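Local coordinates for ferric vibriobactin ABC transporter, periplasmic ferric vibriobactin-binding protein (PDB 3R5T) that binds the iron-loaded siderophore vibriobactin in the periplasm of Vibrio cholerae and probably delivers it to an ABC importer, at residues A[150-153]-A[154-157]. Numbering follows the deposited sequence. Where two conformers were deposited one is given.
Sequences WTKQ and VRDV
R155 N donates to T151 O at 2.8 Å, and one residue earlier V154 N donates to W150 O at 2.9 Å with an N-H...O angle of 163°: two sound i to i+4 bonds in the last turns of helix 137-155. At D156 the pattern slackens. Its N lies 3.3 Å from K152 O, a longer bond, and also makes a weak one to Q153 O, so a single N-H is shared between an i-4 and an i-3 carbonyl. V157 N then bonds to V154 O, three residues back.

K152 and R155 extend roughly in parallel from the outer side of the helix. The arginine chain bends at chi3 (68°), which folds one face of its guanidinium back over K152 CA, while K152 CE lies at the edge of that group. K152 NZ sits just 2.8 Å from R155 NH2, two like charges with no bond between them; R155 was modelled in two conformers, so the details of this pairing, and the closeness above all, are doubtful. NH1 of the guanidinium is hydrogen-bonded to S192 O.

The inward-facing side is largely apolar. With CG anti to the backbone N (chi1 -176°), the W150 indole stands out from the helix, and CG2 of V154, placed beside its own backbone N, comes up over one face of the five-membered ring, 3.9 Å from its centroid, in a CH-pi contact. The buried NE1 is satisfied by L294 O.

This end of helix 137-155, the long backbone helix that links the two lobes in this family of binding proteins, packs against helix 272-286: W150 and V154 rest on I279, V157 on L283, and the C-terminal loop with L294 and M296 fills in beside them.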
ATOM      1  N   TRP A 150       3.368 -14.744 -11.401  1.00 16.12           N
ATOM      2  CA  TRP A 150       2.933 -15.464 -10.217  1.00 20.52           C
ATOM      3  C   TRP A 150       1.436 -15.317  -9.973  1.00 21.36           C
ATOM      4  O   TRP A 150       0.759 -16.306  -9.692  1.00 22.08           O
ATOM      5  CB  TRP A 150       3.709 -14.958  -9.004  1.00 19.90           C
ATOM      6  CG  TRP A 150       3.420 -15.704  -7.728  1.00 22.12           C
ATOM      7  CD1 TRP A 150       3.442 -17.052  -7.538  1.00 23.33           C
ATOM      8  CD2 TRP A 150       3.108 -15.123  -6.459  1.00 21.94           C
ATOM      9  NE1 TRP A 150       3.132 -17.352  -6.224  1.00 23.28           N
ATOM     10  CE2 TRP A 150       2.929 -16.181  -5.544  1.00 20.54           C
ATOM     11  CE3 TRP A 150       2.960 -13.811  -6.011  1.00 20.34           C
ATOM     12  CZ2 TRP A 150       2.610 -15.964  -4.199  1.00 19.99           C
ATOM     13  CZ3 TRP A 150       2.632 -13.593  -4.673  1.00 19.21           C
ATOM     14  CH2 TRP A 150       2.462 -14.670  -3.790  1.00 20.26           C
ATOM     15  N   THR A 151       0.911 -14.101 -10.085  1.00 21.08           N
ATOM     16  CA  THR A 151      -0.511 -13.903  -9.807  1.00 22.52           C
ATOM     17  C   THR A 151      -1.373 -14.639 -10.811  1.00 22.77           C
ATOM     18  O   THR A 151      -2.462 -15.088 -10.475  1.00 24.57           O
ATOM     19  CB  THR A 151      -0.931 -12.415  -9.693  1.00 22.24           C
ATOM     20  OG1 THR A 151      -0.582 -11.703 -10.883  1.00 26.04           O
ATOM     21  CG2 THR A 151      -0.269 -11.759  -8.487  1.00 22.92           C
ATOM     22  N   LYS A 152      -0.868 -14.767 -12.035  1.00 22.54           N
ATOM     23  CA  LYS A 152      -1.521 -15.571 -13.064  1.00 23.58           C
ATOM     24  C   LYS A 152      -1.662 -17.007 -12.592  1.00 23.76           C
ATOM     25  O   LYS A 152      -2.743 -17.595 -12.658  1.00 25.31           O
ATOM     26  CB  LYS A 152      -0.685 -15.534 -14.340  1.00 27.93           C
ATOM     27  CG  LYS A 152      -0.905 -14.316 -15.196  1.00 34.07           C
ATOM     28  CD  LYS A 152      -1.630 -14.695 -16.479  1.00 39.51           C
ATOM     29  CE  LYS A 152      -1.835 -13.479 -17.358  1.00 40.00           C
ATOM     30  NZ  LYS A 152      -2.690 -12.464 -16.695  1.00 37.72           N
ATOM     31  N   GLN A 153      -0.560 -17.569 -12.110  1.00 23.68           N
ATOM     32  CA  GLN A 153      -0.565 -18.946 -11.634  1.00 25.54           C
ATOM     33  C   GLN A 153      -1.521 -19.104 -10.460  1.00 23.63           C
ATOM     34  O   GLN A 153      -2.288 -20.067 -10.377  1.00 26.20           O
ATOM     35  CB  GLN A 153       0.830 -19.363 -11.187  1.00 28.03           C
ATOM     36  CG  GLN A 153       1.839 -19.598 -12.292  1.00 29.30           C
ATOM     37  CD  GLN A 153       3.189 -19.959 -11.711  1.00 30.80           C
ATOM     38  OE1 GLN A 153       3.684 -21.068 -11.918  1.00 31.01           O
ATOM     39  NE2 GLN A 153       3.768 -19.044 -10.936  1.00 31.28           N
ATOM     40  N   VAL A 154      -1.460 -18.159  -9.531  1.00 22.82           N
ATOM     41  CA  VAL A 154      -2.300 -18.224  -8.357  1.00 22.98           C
ATOM     42  C   VAL A 154      -3.772 -18.106  -8.737  1.00 22.37           C
ATOM     43  O   VAL A 154      -4.619 -18.856  -8.243  1.00 22.26           O
ATOM     44  CB  VAL A 154      -1.931 -17.100  -7.367  1.00 19.67           C
ATOM     45  CG1 VAL A 154      -2.957 -17.025  -6.255  1.00 22.12           C
ATOM     46  CG2 VAL A 154      -0.508 -17.298  -6.820  1.00 19.74           C
ATOM     47  N   ARG A 155      -4.075 -17.159  -9.612  1.00 21.42           N
ATOM     48  CA  ARG A 155      -5.445 -16.936 -10.058  0.60 23.03           C
ATOM     49  C   ARG A 155      -6.081 -18.239 -10.544  1.00 25.64           C
ATOM     50  O   ARG A 155      -7.269 -18.487 -10.313  1.00 25.87           O
ATOM     51  CB  ARG A 155      -5.459 -15.876 -11.165  0.60 23.89           C
ATOM     52  CG  ARG A 155      -6.842 -15.475 -11.643  0.60 23.69           C
ATOM     53  CD  ARG A 155      -6.759 -14.226 -12.509  0.60 23.90           C
ATOM     54  NE  ARG A 155      -6.075 -14.483 -13.774  0.60 24.43           N
ATOM     55  CZ  ARG A 155      -4.891 -13.982 -14.114  0.60 24.83           C
ATOM     56  NH1 ARG A 155      -4.228 -13.183 -13.285  0.60 24.44           N
ATOM     57  NH2 ARG A 155      -4.371 -14.285 -15.296  0.60 25.22           N
ATOM     58  N   ASP A 156      -5.273 -19.071 -11.201  1.00 27.33           N
ATOM     59  CA  ASP A 156      -5.728 -20.339 -11.779  1.00 29.36           C
ATOM     60  C   ASP A 156      -5.962 -21.477 -10.788  1.00 30.25           C
ATOM     61  O   ASP A 156      -6.548 -22.497 -11.149  1.00 30.21           O
ATOM     62  CB  ASP A 156      -4.729 -20.818 -12.839  1.00 30.03           C
ATOM     63  CG  ASP A 156      -4.826 -20.040 -14.126  1.00 35.42           C
ATOM     64  OD1 ASP A 156      -5.865 -19.380 -14.349  1.00 36.89           O
ATOM     65  OD2 ASP A 156      -3.862 -20.113 -14.926  1.00 38.06           O
ATOM     66  N   VAL A 157      -5.484 -21.330  -9.558  1.00 25.37           N
ATOM     67  CA  VAL A 157      -5.663 -22.388  -8.560  1.00 28.61           C
ATOM     68  C   VAL A 157      -6.572 -22.010  -7.386  1.00 27.25           C
ATOM     69  O   VAL A 157      -6.973 -22.879  -6.608  1.00 29.36           O
ATOM     70  CB  VAL A 157      -4.311 -22.891  -7.997  1.00 29.61           C
ATOM     71  CG1 VAL A 157      -3.410 -23.394  -9.117  1.00 29.61           C
ATOM     72  CG2 VAL A 157      -3.627 -21.794  -7.182  1.00 28.36           C
TER